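Local coordinates for protein-glutamate methylesterase/protein-glutamine glutaminase (Thermotoga maritima, PDB 3SFT) that probably hydrolyses the methyl esters of specific methylglutamates in chemoreceptors and deamidates specific glutamines, through a C-terminal catalytic domain, at residues 8-13 / 128-133; 20-25 / 53-58; 34-39 / 70-75; 61-66 / 75-80. One frame throughout, in Å; residues are numbered along the deposited sequence.

Contact 1 of 4, residues 8-13 / 128-133; sequences KIVVIG and IAVILT
Strands 9-13 and 128-131 run parallel, their axes 4.7 Å apart and 18° from alignment, as central neighbours in the seven-stranded parallel sheet of this doubly wound alpha/beta domain. Five backbone hydrogen bonds join them, from I128 N to I9 O at one end to L132 N to G13 O at the other, the last at 2.8 Å. V10, I12, I128 and V130 share one face, which helix 185-192 covers through L189 and I185. There I12 and V130 lie side by side and point the same way, with I12 CG1 3.9 Å from V130 CB. V10 reaches diagonally to the same valine, its CG1 meeting V130 CG2 at 3.9 Å. V11 and A129 face the other way, onto L116 of helix 112-123. At the C-terminal ends of the strands, G13 comes to within about 6 Å of the side chains of H42 and D138, both predicted active-site residues. L132 has already left the strand, but its side chain turns back toward I12. I12 CG2, swung anti to the backbone N while CG1 takes the place beside it (chi1 -52°), meets L132 CD1 at 3.5 Å.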
loop_
_atom_site.group_PDB
_atom_site.type_symbol
_atom_site.label_atom_id
_atom_site.label_comp_id
_atom_site.label_asym_id
_atom_site.label_seq_id
_atom_site.Cartn_x
_atom_site.Cartn_y
_atom_site.Cartn_z
ATOM N N LYS A 8 -2.415 1.334 13.673
ATOM C CA LYS A 8 -1.902 0.517 12.589
ATOM C C LYS A 8 -1.715 1.330 11.316
ATOM O O LYS A 8 -1.979 2.535 11.288
ATOM C CB LYS A 8 -2.865 -0.642 12.328
ATOM C CG LYS A 8 -3.171 -1.452 13.575
ATOM C CD LYS A 8 -3.938 -2.717 13.263
ATOM C CE LYS A 8 -4.174 -3.519 14.535
ATOM N NZ LYS A 8 -4.765 -4.859 14.260
ATOM N N ILE A 9 -1.220 0.668 10.276
ATOM C CA ILE A 9 -1.018 1.292 8.976
ATOM C C ILE A 9 -1.267 0.254 7.885
ATOM O O ILE A 9 -1.019 -0.939 8.071
ATOM C CB ILE A 9 0.411 1.874 8.817
ATOM C CG1 ILE A 9 0.464 2.792 7.590
ATOM C CG2 ILE A 9 1.448 0.751 8.709
ATOM C CD1 ILE A 9 1.813 3.435 7.365
ATOM N N VAL A 10 -1.818 0.710 6.771
ATOM C CA VAL A 10 -2.086 -0.163 5.646
ATOM C C VAL A 10 -1.248 0.323 4.468
ATOM O O VAL A 10 -1.310 1.486 4.087
ATOM C CB VAL A 10 -3.582 -0.154 5.263
ATOM C CG1 VAL A 10 -3.830 -1.103 4.092
ATOM C CG2 VAL A 10 -4.436 -0.554 6.461
ATOM N N VAL A 11 -0.406 -0.559 3.949
ATOM C CA VAL A 11 0.435 -0.232 2.813
ATOM C C VAL A 11 -0.001 -1.160 1.686
ATOM O O VAL A 11 0.030 -2.384 1.829
ATOM C CB VAL A 11 1.929 -0.438 3.135
ATOM C CG1 VAL A 11 2.779 -0.126 1.912
ATOM C CG2 VAL A 11 2.343 0.446 4.309
ATOM N N ILE A 12 -0.450 -0.558 0.590
ATOM C CA ILE A 12 -0.932 -1.288 -0.573
ATOM C C ILE A 12 0.016 -1.141 -1.747
ATOM O O ILE A 12 0.465 -0.035 -2.057
ATOM C CB ILE A 12 -2.310 -0.755 -1.032
ATOM C CG1 ILE A 12 -3.292 -0.729 0.144
ATOM C CG2 ILE A 12 -2.840 -1.603 -2.183
ATOM C CD1 ILE A 12 -4.722 -0.351 -0.237
ATOM N N GLY A 13 0.302 -2.265 -2.398
ATOM C CA GLY A 13 1.175 -2.277 -3.557
ATOM C C GLY A 13 0.387 -2.800 -4.741
ATOM O O GLY A 13 -0.294 -3.820 -4.636
ATOM N N ILE A 128 0.017 -3.657 8.209
ATOM C CA ILE A 128 -0.860 -4.455 7.365
ATOM C C ILE A 128 -0.450 -4.194 5.916
ATOM O O ILE A 128 -0.439 -3.045 5.476
ATOM C CB ILE A 128 -2.348 -4.064 7.544
ATOM C CG1 ILE A 128 -2.823 -4.385 8.965
ATOM C CG2 ILE A 128 -3.213 -4.816 6.534
ATOM C CD1 ILE A 128 -4.282 -3.972 9.239
ATOM N N ALA A 129 -0.060 -5.249 5.202
ATOM C CA ALA A 129 0.346 -5.129 3.801
ATOM C C ALA A 129 -0.717 -5.731 2.892
ATOM O O ALA A 129 -1.290 -6.774 3.203
ATOM C CB ALA A 129 1.687 -5.826 3.563
ATOM N N VAL A 130 -0.983 -5.058 1.777
ATOM C CA VAL A 130 -1.966 -5.521 0.805
ATOM C C VAL A 130 -1.304 -5.513 -0.568
ATOM O O VAL A 130 -0.956 -4.458 -1.088
ATOM C CB VAL A 130 -3.222 -4.603 0.769
ATOM C CG1 VAL A 130 -4.264 -5.185 -0.176
ATOM C CG2 VAL A 130 -3.815 -4.453 2.161
ATOM N N ILE A 131 -1.111 -6.693 -1.143
ATOM C CA ILE A 131 -0.476 -6.795 -2.447
ATOM C C ILE A 131 -1.522 -7.145 -3.488
ATOM O O ILE A 131 -2.076 -8.245 -3.498
ATOM C CB ILE A 131 0.662 -7.835 -2.431
ATOM C CG1 ILE A 131 1.644 -7.502 -1.305
ATOM C CG2 ILE A 131 1.374 -7.874 -3.776
ATOM C CD1 ILE A 131 2.218 -6.099 -1.381
ATOM N N LEU A 132 -1.783 -6.184 -4.363
ATOM C CA LEU A 132 -2.780 -6.326 -5.411
ATOM C C LEU A 132 -2.213 -6.760 -6.754
ATOM O O LEU A 132 -1.002 -6.934 -6.916
ATOM C CB LEU A 132 -3.519 -4.994 -5.592
ATOM C CG LEU A 132 -4.117 -4.377 -4.325
ATOM C CD1 LEU A 132 -4.854 -3.084 -4.680
ATOM C CD2 LEU A 132 -5.064 -5.373 -3.668
ATOM N N THR A 133 -3.136 -6.904 -7.704
ATOM C CA THR A 133 -2.893 -7.271 -9.092
ATOM C C THR A 133 -1.683 -6.548 -9.665
ATOM O O THR A 133 -1.429 -5.390 -9.322
ATOM C CB THR A 133 -4.138 -6.890 -9.945
ATOM O OG1 THR A 133 -3.872 -7.097 -11.335
ATOM C CG2 THR A 133 -4.516 -5.427 -9.715
#

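Contact 2 of 4, residues 20-25 / 53-58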
loop_
_atom_site.group_PDB
_atom_site.type_symbol
_atom_site.label_atom_id
_atom_site.label_comp_id
_atom_site.label_asym_id
_atom_site.label_seq_id
_atom_site.Cartn_x
_atom_site.Cartn_y
_atom_site.Cartn_z
ATOM N N ARG A 20 -8.254 -0.421 -11.149
ATOM C CA ARG A 20 -9.505 -1.164 -11.218
ATOM C C ARG A 20 -9.804 -1.884 -9.892
ATOM O O ARG A 20 -10.947 -1.903 -9.435
ATOM C CB ARG A 20 -9.463 -2.179 -12.370
ATOM C CG ARG A 20 -10.821 -2.797 -12.681
ATOM C CD ARG A 20 -10.750 -3.864 -13.765
ATOM N NE ARG A 20 -10.154 -5.101 -13.269
ATOM C CZ ARG A 20 -10.685 -6.312 -13.414
ATOM N NH1 ARG A 20 -11.839 -6.479 -14.044
ATOM N NH2 ARG A 20 -10.048 -7.368 -12.930
ATOM N N SER A 21 -8.786 -2.486 -9.281
ATOM C CA SER A 21 -8.990 -3.186 -8.014
ATOM C C SER A 21 -9.132 -2.221 -6.846
ATOM O O SER A 21 -9.900 -2.475 -5.917
ATOM C CB SER A 21 -7.870 -4.182 -7.749
ATOM O OG SER A 21 -7.995 -5.278 -8.631
ATOM N N LEU A 22 -8.412 -1.107 -6.913
ATOM C CA LEU A 22 -8.481 -0.085 -5.871
ATOM C C LEU A 22 -9.883 0.528 -5.822
ATOM O O LEU A 22 -10.342 0.946 -4.759
ATOM C CB LEU A 22 -7.424 0.995 -6.109
ATOM C CG LEU A 22 -5.985 0.588 -5.771
ATOM C CD1 LEU A 22 -4.996 1.558 -6.395
ATOM C CD2 LEU A 22 -5.812 0.538 -4.266
ATOM N N ASP A 23 -10.566 0.541 -6.969
ATOM C CA ASP A 23 -11.930 1.070 -7.064
ATOM C C ASP A 23 -12.891 0.231 -6.238
ATOM O O ASP A 23 -13.943 0.715 -5.833
ATOM C CB ASP A 23 -12.430 1.069 -8.514
ATOM C CG ASP A 23 -11.835 2.182 -9.350
ATOM O OD1 ASP A 23 -11.251 3.134 -8.787
ATOM O OD2 ASP A 23 -11.961 2.099 -10.588
ATOM N N MET A 24 -12.551 -1.044 -6.049
ATOM C CA MET A 24 -13.370 -1.965 -5.265
ATOM C C MET A 24 -12.977 -1.927 -3.786
ATOM O O MET A 24 -13.658 -2.515 -2.945
ATOM C CB MET A 24 -13.193 -3.401 -5.770
ATOM C CG MET A 24 -13.644 -3.667 -7.194
ATOM S SD MET A 24 -13.494 -5.438 -7.625
ATOM C CE MET A 24 -12.159 -5.380 -8.817
ATOM N N ILE A 25 -11.890 -1.225 -3.471
ATOM C CA ILE A 25 -11.391 -1.155 -2.097
ATOM C C ILE A 25 -11.553 0.194 -1.399
ATOM O O ILE A 25 -12.322 0.322 -0.448
ATOM C CB ILE A 25 -9.893 -1.553 -2.032
ATOM C CG1 ILE A 25 -9.674 -2.919 -2.683
ATOM C CG2 ILE A 25 -9.411 -1.584 -0.583
ATOM C CD1 ILE A 25 -8.218 -3.324 -2.759
ATOM N N MET A 53 -6.901 11.727 -7.752
ATOM C CA MET A 53 -8.158 12.404 -8.080
ATOM C C MET A 53 -9.291 11.420 -8.339
ATOM O O MET A 53 -10.414 11.616 -7.870
ATOM C CB MET A 53 -7.979 13.311 -9.298
ATOM C CG MET A 53 -7.161 14.565 -9.032
ATOM S SD MET A 53 -7.078 15.629 -10.493
ATOM C CE MET A 53 -5.607 15.001 -11.276
ATOM N N ARG A 54 -8.986 10.367 -9.092
ATOM C CA ARG A 54 -9.948 9.320 -9.427
ATOM C C ARG A 54 -10.572 8.720 -8.165
ATOM O O ARG A 54 -11.798 8.631 -8.054
ATOM C CB ARG A 54 -9.239 8.222 -10.223
ATOM C CG ARG A 54 -10.037 6.942 -10.468
ATOM C CD ARG A 54 -9.065 5.782 -10.654
ATOM N NE ARG A 54 -9.703 4.539 -11.078
ATOM C CZ ARG A 54 -9.485 3.961 -12.255
ATOM N NH1 ARG A 54 -8.657 4.524 -13.130
ATOM N NH2 ARG A 54 -10.025 2.782 -12.528
ATOM N N LEU A 55 -9.725 8.320 -7.217
ATOM C CA LEU A 55 -10.181 7.722 -5.963
ATOM C C LEU A 55 -10.804 8.729 -4.983
ATOM O O LEU A 55 -11.733 8.396 -4.250
ATOM C CB LEU A 55 -9.034 6.966 -5.285
ATOM C CG LEU A 55 -8.465 5.752 -6.027
ATOM C CD1 LEU A 55 -7.285 5.207 -5.256
ATOM C CD2 LEU A 55 -9.545 4.678 -6.202
ATOM N N ASP A 56 -10.296 9.957 -4.971
ATOM C CA ASP A 56 -10.830 10.982 -4.080
ATOM C C ASP A 56 -12.282 11.300 -4.435
ATOM O O ASP A 56 -13.107 11.521 -3.551
ATOM C CB ASP A 56 -9.985 12.256 -4.156
ATOM C CG ASP A 56 -10.332 13.254 -3.062
ATOM O OD1 ASP A 56 -10.142 12.928 -1.874
ATOM O OD2 ASP A 56 -10.804 14.364 -3.391
ATOM N N SER A 57 -12.593 11.262 -5.730
ATOM C CA SER A 57 -13.937 11.561 -6.221
ATOM C C SER A 57 -15.007 10.557 -5.821
ATOM O O SER A 57 -16.177 10.908 -5.705
ATOM C CB SER A 57 -13.934 11.701 -7.749
ATOM O OG SER A 57 -13.187 12.835 -8.150
ATOM N N THR A 58 -14.605 9.313 -5.601
ATOM C CA THR A 58 -15.547 8.259 -5.246
ATOM C C THR A 58 -15.434 7.756 -3.810
ATOM O O THR A 58 -16.174 6.851 -3.418
ATOM C CB THR A 58 -15.370 7.051 -6.186
ATOM O OG1 THR A 58 -14.010 6.603 -6.123
ATOM C CG2 THR A 58 -15.700 7.435 -7.625
HETATM O O HOH W 1 -13.286 4.790 -8.051
#
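D23 OD2 takes a 2.8 Å hydrogen bond from R54 NH2, the short arm of a salt bridge between helix 48-58 and segment 20-25, which carries on from helix 18-22; both belong to connections of the doubly wound alpha/beta fold. The second arm runs from R54 NE to D23 OD1 at 3.1 Å, nearly straight at 165°, so the arginine grips the carboxylate side-on, one nitrogen to each oxygen. OD1 offers its syn lone pair to NE, whereas NH2 meets OD2 on the syn side but well out of the carboxylate plane. Both oxygens nevertheless lie close to the guanidinium plane, and the two flat groups are turned 27° from each other. R54 gets there by keeping its chain extended from CG to NE, with CG anti to the backbone N (chi1 171°). D23 OD1 has further neighbours: a water donates a weak bond to it at 2.7 Å and also hydrogen-bonds T58 OG1, linking the aspartate to T58 of segment 53-58. With an alanine at D23, the R54 guanidinium would probably lose its carboxylate mate and be able to swing, and the water would lose its bond to the carboxylate. Next to the ion pair the contact turns apolar. L55 CD2 comes up beside the carboxylate, 3.5 Å from D23 OD1, and L55 also packs on V63 of strand 62-65. L22 meets the same methyl, with L22 CB 4.3 Å from L55 CD2.

Contact 3 of 4, residues 34-39 / 70-75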
loop_
_atom_site.group_PDB
_atom_site.type_symbol
_atom_site.label_atom_id
_atom_site.label_comp_id
_atom_site.label_asym_id
_atom_site.label_seq_id
_atom_site.Cartn_x
_atom_site.Cartn_y
_atom_site.Cartn_z
ATOM N N PRO A 34 -9.649 4.413 11.089
ATOM C CA PRO A 34 -8.579 4.688 12.060
ATOM C C PRO A 34 -7.108 4.507 11.679
ATOM O O PRO A 34 -6.224 4.864 12.463
ATOM C CB PRO A 34 -8.960 3.791 13.232
ATOM C CG PRO A 34 -9.513 2.592 12.545
ATOM C CD PRO A 34 -10.406 3.210 11.485
ATOM N N ALA A 35 -6.830 3.953 10.504
ATOM C CA ALA A 35 -5.443 3.757 10.101
ATOM C C ALA A 35 -5.132 4.456 8.797
ATOM O O ALA A 35 -5.928 4.419 7.864
ATOM C CB ALA A 35 -5.134 2.267 9.975
ATOM N N PRO A 36 -3.985 5.147 8.725
ATOM C CA PRO A 36 -3.640 5.826 7.473
ATOM C C PRO A 36 -3.369 4.764 6.406
ATOM O O PRO A 36 -2.947 3.652 6.729
ATOM C CB PRO A 36 -2.373 6.596 7.840
ATOM C CG PRO A 36 -1.782 5.790 8.959
ATOM C CD PRO A 36 -2.981 5.411 9.768
ATOM N N ILE A 37 -3.679 5.076 5.153
ATOM C CA ILE A 37 -3.450 4.130 4.064
ATOM C C ILE A 37 -2.448 4.710 3.072
ATOM O O ILE A 37 -2.536 5.882 2.703
ATOM C CB ILE A 37 -4.763 3.786 3.324
ATOM C CG1 ILE A 37 -5.772 3.180 4.301
ATOM C CG2 ILE A 37 -4.490 2.820 2.174
ATOM C CD1 ILE A 37 -7.114 2.883 3.692
ATOM N N VAL A 38 -1.469 3.897 2.688
ATOM C CA VAL A 38 -0.445 4.309 1.733
ATOM C C VAL A 38 -0.534 3.403 0.508
ATOM O O VAL A 38 -0.555 2.175 0.630
ATOM C CB VAL A 38 0.973 4.204 2.346
ATOM C CG1 VAL A 38 2.017 4.646 1.337
ATOM C CG2 VAL A 38 1.066 5.049 3.615
ATOM N N VAL A 39 -0.616 4.007 -0.669
ATOM C CA VAL A 39 -0.711 3.235 -1.897
ATOM C C VAL A 39 0.469 3.496 -2.822
ATOM O O VAL A 39 0.749 4.639 -3.166
ATOM C CB VAL A 39 -2.020 3.562 -2.671
ATOM C CG1 VAL A 39 -2.058 2.805 -3.995
ATOM C CG2 VAL A 39 -3.237 3.213 -1.826
ATOM N N GLU A 70 5.474 15.372 4.929
ATOM C CA GLU A 70 4.082 15.365 5.377
ATOM C C GLU A 70 3.837 14.317 6.463
ATOM O O GLU A 70 4.409 13.226 6.426
ATOM C CB GLU A 70 3.147 15.115 4.187
ATOM C CG GLU A 70 1.655 15.049 4.537
ATOM C CD GLU A 70 0.759 14.798 3.322
ATOM O OE1 GLU A 70 1.260 14.351 2.270
ATOM O OE2 GLU A 70 -0.459 15.047 3.423
ATOM N N GLU A 71 2.995 14.665 7.435
ATOM C CA GLU A 71 2.653 13.756 8.522
ATOM C C GLU A 71 1.618 12.733 8.051
ATOM O O GLU A 71 0.600 13.098 7.460
ATOM C CB GLU A 71 2.097 14.532 9.722
ATOM C CG GLU A 71 1.954 13.676 10.980
ATOM C CD GLU A 71 1.278 14.391 12.139
ATOM O OE1 GLU A 71 1.333 15.642 12.210
ATOM O OE2 GLU A 71 0.689 13.688 12.987
ATOM N N VAL A 72 1.890 11.457 8.311
ATOM C CA VAL A 72 0.999 10.363 7.926
ATOM C C VAL A 72 -0.159 10.290 8.926
ATOM O O VAL A 72 0.032 9.889 10.071
ATOM C CB VAL A 72 1.768 9.031 7.916
ATOM C CG1 VAL A 72 0.901 7.922 7.375
ATOM C CG2 VAL A 72 3.038 9.169 7.082
ATOM N N LYS A 73 -1.361 10.647 8.482
ATOM C CA LYS A 73 -2.528 10.664 9.365
ATOM C C LYS A 73 -3.683 9.765 8.938
ATOM O O LYS A 73 -3.842 9.466 7.759
ATOM C CB LYS A 73 -3.061 12.098 9.485
ATOM C CG LYS A 73 -2.016 13.140 9.881
ATOM C CD LYS A 73 -2.652 14.510 10.106
ATOM C CE LYS A 73 -3.303 15.055 8.835
ATOM N NZ LYS A 73 -4.076 16.314 9.082
ATOM N N PRO A 74 -4.490 9.300 9.911
ATOM C CA PRO A 74 -5.643 8.440 9.621
ATOM C C PRO A 74 -6.710 9.275 8.903
ATOM O O PRO A 74 -6.745 10.500 9.034
ATOM C CB PRO A 74 -6.103 7.996 11.015
ATOM C CG PRO A 74 -5.669 9.125 11.905
ATOM C CD PRO A 74 -4.295 9.443 11.368
ATOM N N GLY A 75 -7.562 8.609 8.130
ATOM C CA GLY A 75 -8.589 9.312 7.382
ATOM C C GLY A 75 -8.095 9.744 6.009
ATOM O O GLY A 75 -8.835 10.350 5.244
HETATM O O HOH W 2 -6.965 6.477 6.432
#
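The loop that carries the chain into strand 76-79 lies here across the entry to strand 37-41, and prolines do most of the touching. P36 sits at the centre, its CA 3.9 Å from that of P74. Three groups meet its ring. V72 comes across it at about a right angle, with CG1 3.6 Å from P36 CB and nearly as close to CG; this branch stands anti to the backbone N (chi1 -174°), while the valine also packs on V95 and F97 of the antiparallel hairpin. The carbonyl O of K73 approaches the same carbon, 3.2 Å from P36 CB. In the parallel sheet of the doubly wound domain, strand 37-41 lies between strands 9-14 and 76-79, and P36, just ahead of it, packs on I9. P74 covers the other end of the ring, its CB 4.2 Å from P36 CD. That same P74 CB touches the backbone just before, at 3.5 Å from P34 O. No direct hydrogen bond joins the two segments; a water spans them instead, donating to A35 O at 2.7 Å and accepting a weak bond from G75 N. G75 has a positive phi of 89°, where a CB would press against the carbonyl O of P74.

Contact 4 of 4, residues 61-66 / 75-80; sequences LTVKEA and GFVYIA
Strands 62-65 and 76-79 lie parallel at one edge of the domain's seven-stranded sheet, and five backbone hydrogen bonds, from T62 N to G75 O through to A66 N to I79 O, set their side chains shoulder to shoulder. On the face toward helix 48-58, V77 fills the hollow between L61 and V63. Its CG2 meets L61 CD1 at 3.6 Å, the two side chains crossing at about a right angle, while V63 stands alongside with CG2 3.8 Å from V77 CB. I79 is the next bump, its CG1 4.1 Å from V63 CG1. The opposite face carries T62, K64, F76 and Y78. T62 lies beside the phenyl group, with CB 3.7 Å from F76 CD1, and the lysine chain runs alongside Y78 and obliquely across F76: its CG is 4.1 Å from Y78 CD1, and its CD equally near F76 CD1. Bends at chi3 and chi4 then bring the ammonium back over its own strand, where E67 and E70 also pair with it. An alanine at K64 would probably strip the aliphatic cover from F76 CD1 and Y78 CD1 and leave both glutamates without this cation. K64 NZ also donates to the backbone, to E65 O at 2.8 Å.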
loop_
_atom_site.group_PDB
_atom_site.type_symbol
_atom_site.label_atom_id
_atom_site.label_comp_id
_atom_site.label_asym_id
_atom_site.label_seq_id
_atom_site.Cartn_x
_atom_site.Cartn_y
_atom_site.Cartn_z
ATOM N N LEU A 61 -12.911 8.857 2.288
ATOM C CA LEU A 61 -11.574 9.168 2.790
ATOM C C LEU A 61 -10.962 10.215 1.866
ATOM O O LEU A 61 -11.324 10.304 0.695
ATOM C CB LEU A 61 -10.686 7.914 2.781
ATOM C CG LEU A 61 -10.986 6.778 3.764
ATOM C CD1 LEU A 61 -10.213 5.531 3.371
ATOM C CD2 LEU A 61 -10.630 7.204 5.187
ATOM N N THR A 62 -10.039 11.011 2.391
ATOM C CA THR A 62 -9.385 12.026 1.578
ATOM C C THR A 62 -8.177 11.403 0.888
ATOM O O THR A 62 -7.224 10.978 1.545
ATOM C CB THR A 62 -8.938 13.233 2.429
ATOM O OG1 THR A 62 -10.082 13.805 3.075
ATOM C CG2 THR A 62 -8.276 14.293 1.549
ATOM N N VAL A 63 -8.235 11.329 -0.440
ATOM C CA VAL A 63 -7.156 10.744 -1.224
ATOM C C VAL A 63 -6.308 11.824 -1.872
ATOM O O VAL A 63 -6.815 12.676 -2.604
ATOM C CB VAL A 63 -7.693 9.794 -2.317
ATOM C CG1 VAL A 63 -6.540 9.092 -3.015
ATOM C CG2 VAL A 63 -8.659 8.775 -1.711
ATOM N N LYS A 64 -5.005 11.761 -1.626
ATOM C CA LYS A 64 -4.083 12.740 -2.175
ATOM C C LYS A 64 -2.731 12.099 -2.402
ATOM O O LYS A 64 -2.482 10.975 -1.974
ATOM C CB LYS A 64 -3.922 13.922 -1.206
ATOM C CG LYS A 64 -3.268 13.551 0.134
ATOM C CD LYS A 64 -3.239 14.725 1.112
ATOM C CE LYS A 64 -2.325 15.834 0.639
ATOM N NZ LYS A 64 -0.915 15.373 0.558
ATOM N N GLU A 65 -1.855 12.842 -3.063
ATOM C CA GLU A 65 -0.509 12.392 -3.342
ATOM C C GLU A 65 0.314 12.631 -2.070
ATOM O O GLU A 65 0.117 13.636 -1.383
ATOM C CB GLU A 65 0.049 13.210 -4.507
ATOM C CG GLU A 65 1.142 12.524 -5.304
ATOM C CD GLU A 65 1.308 13.109 -6.702
ATOM O OE1 GLU A 65 1.415 12.316 -7.663
ATOM O OE2 GLU A 65 1.332 14.354 -6.841
ATOM N N ALA A 66 1.184 11.684 -1.719
ATOM C CA ALA A 66 2.024 11.839 -0.533
ATOM C C ALA A 66 3.047 12.932 -0.802
ATOM O O ALA A 66 3.587 13.016 -1.903
ATOM C CB ALA A 66 2.735 10.533 -0.203
ATOM N N GLY A 75 -7.562 8.609 8.130
ATOM C CA GLY A 75 -8.589 9.312 7.382
ATOM C C GLY A 75 -8.095 9.744 6.009
ATOM O O GLY A 75 -8.835 10.350 5.244
ATOM N N PHE A 76 -6.833 9.444 5.706
ATOM C CA PHE A 76 -6.231 9.792 4.422
ATOM C C PHE A 76 -5.685 8.564 3.696
ATOM O O PHE A 76 -5.320 7.563 4.318
ATOM C CB PHE A 76 -5.065 10.765 4.615
ATOM C CG PHE A 76 -5.473 12.143 5.049
ATOM C CD1 PHE A 76 -5.629 13.160 4.110
ATOM C CD2 PHE A 76 -5.669 12.438 6.398
ATOM C CE1 PHE A 76 -5.973 14.455 4.504
ATOM C CE2 PHE A 76 -6.015 13.732 6.808
ATOM C CZ PHE A 76 -6.166 14.741 5.857
ATOM N N VAL A 77 -5.629 8.664 2.370
ATOM C CA VAL A 77 -5.093 7.624 1.510
ATOM C C VAL A 77 -4.047 8.366 0.679
ATOM O O VAL A 77 -4.371 9.307 -0.051
ATOM C CB VAL A 77 -6.189 7.006 0.607
ATOM C CG1 VAL A 77 -5.588 5.939 -0.314
ATOM C CG2 VAL A 77 -7.278 6.383 1.469
ATOM N N TYR A 78 -2.784 8.001 0.868
ATOM C CA TYR A 78 -1.684 8.656 0.169
ATOM C C TYR A 78 -1.140 7.853 -1.012
ATOM O O TYR A 78 -0.750 6.700 -0.855
ATOM C CB TYR A 78 -0.546 8.944 1.148
ATOM C CG TYR A 78 -0.960 9.692 2.399
ATOM C CD1 TYR A 78 -0.994 11.087 2.423
ATOM C CD2 TYR A 78 -1.297 9.004 3.565
ATOM C CE1 TYR A 78 -1.354 11.778 3.576
ATOM C CE2 TYR A 78 -1.657 9.685 4.725
ATOM C CZ TYR A 78 -1.682 11.071 4.723
ATOM O OH TYR A 78 -2.034 11.751 5.860
ATOM N N ILE A 79 -1.113 8.477 -2.187
ATOM C CA ILE A 79 -0.603 7.839 -3.396
ATOM C C ILE A 79 0.858 8.262 -3.559
ATOM O O ILE A 79 1.166 9.457 -3.543
ATOM C CB ILE A 79 -1.387 8.297 -4.661
ATOM C CG1 ILE A 79 -2.895 8.074 -4.489
ATOM C CG2 ILE A 79 -0.862 7.591 -5.888
ATOM C CD1 ILE A 79 -3.299 6.664 -4.075
ATOM N N ALA A 80 1.760 7.293 -3.697
ATOM C CA ALA A 80 3.178 7.609 -3.861
ATOM C C ALA A 80 3.431 8.336 -5.188
ATOM O O ALA A 80 2.968 7.897 -6.236
ATOM C CB ALA A 80 4.015 6.335 -3.780
#

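In the fold
Contacts 1, 3 and 4 all reach one parallel sheet, ordered 62-65, 76-79, 37-41, 9-14, 127-131 and onward. Contact 1 is near its middle and contact 4 at an edge, with centres about 14 Å apart; contact 3 sits at the start of strand 37-41 between them and shares G75 with contact 4. Backbone bonds V39 N to Y78 O and I12 N to V38 O stitch this series together. Contact 2, about 11 Å from contact 4, joins connections on one side of the sheet; D56 reaches V63 N, and L22 touches both V39 and L132. Along the chain, contact 1 encloses the other three, so it pairs segments far apart in sequence, with G13 near the predicted active-site residues H42 and D138.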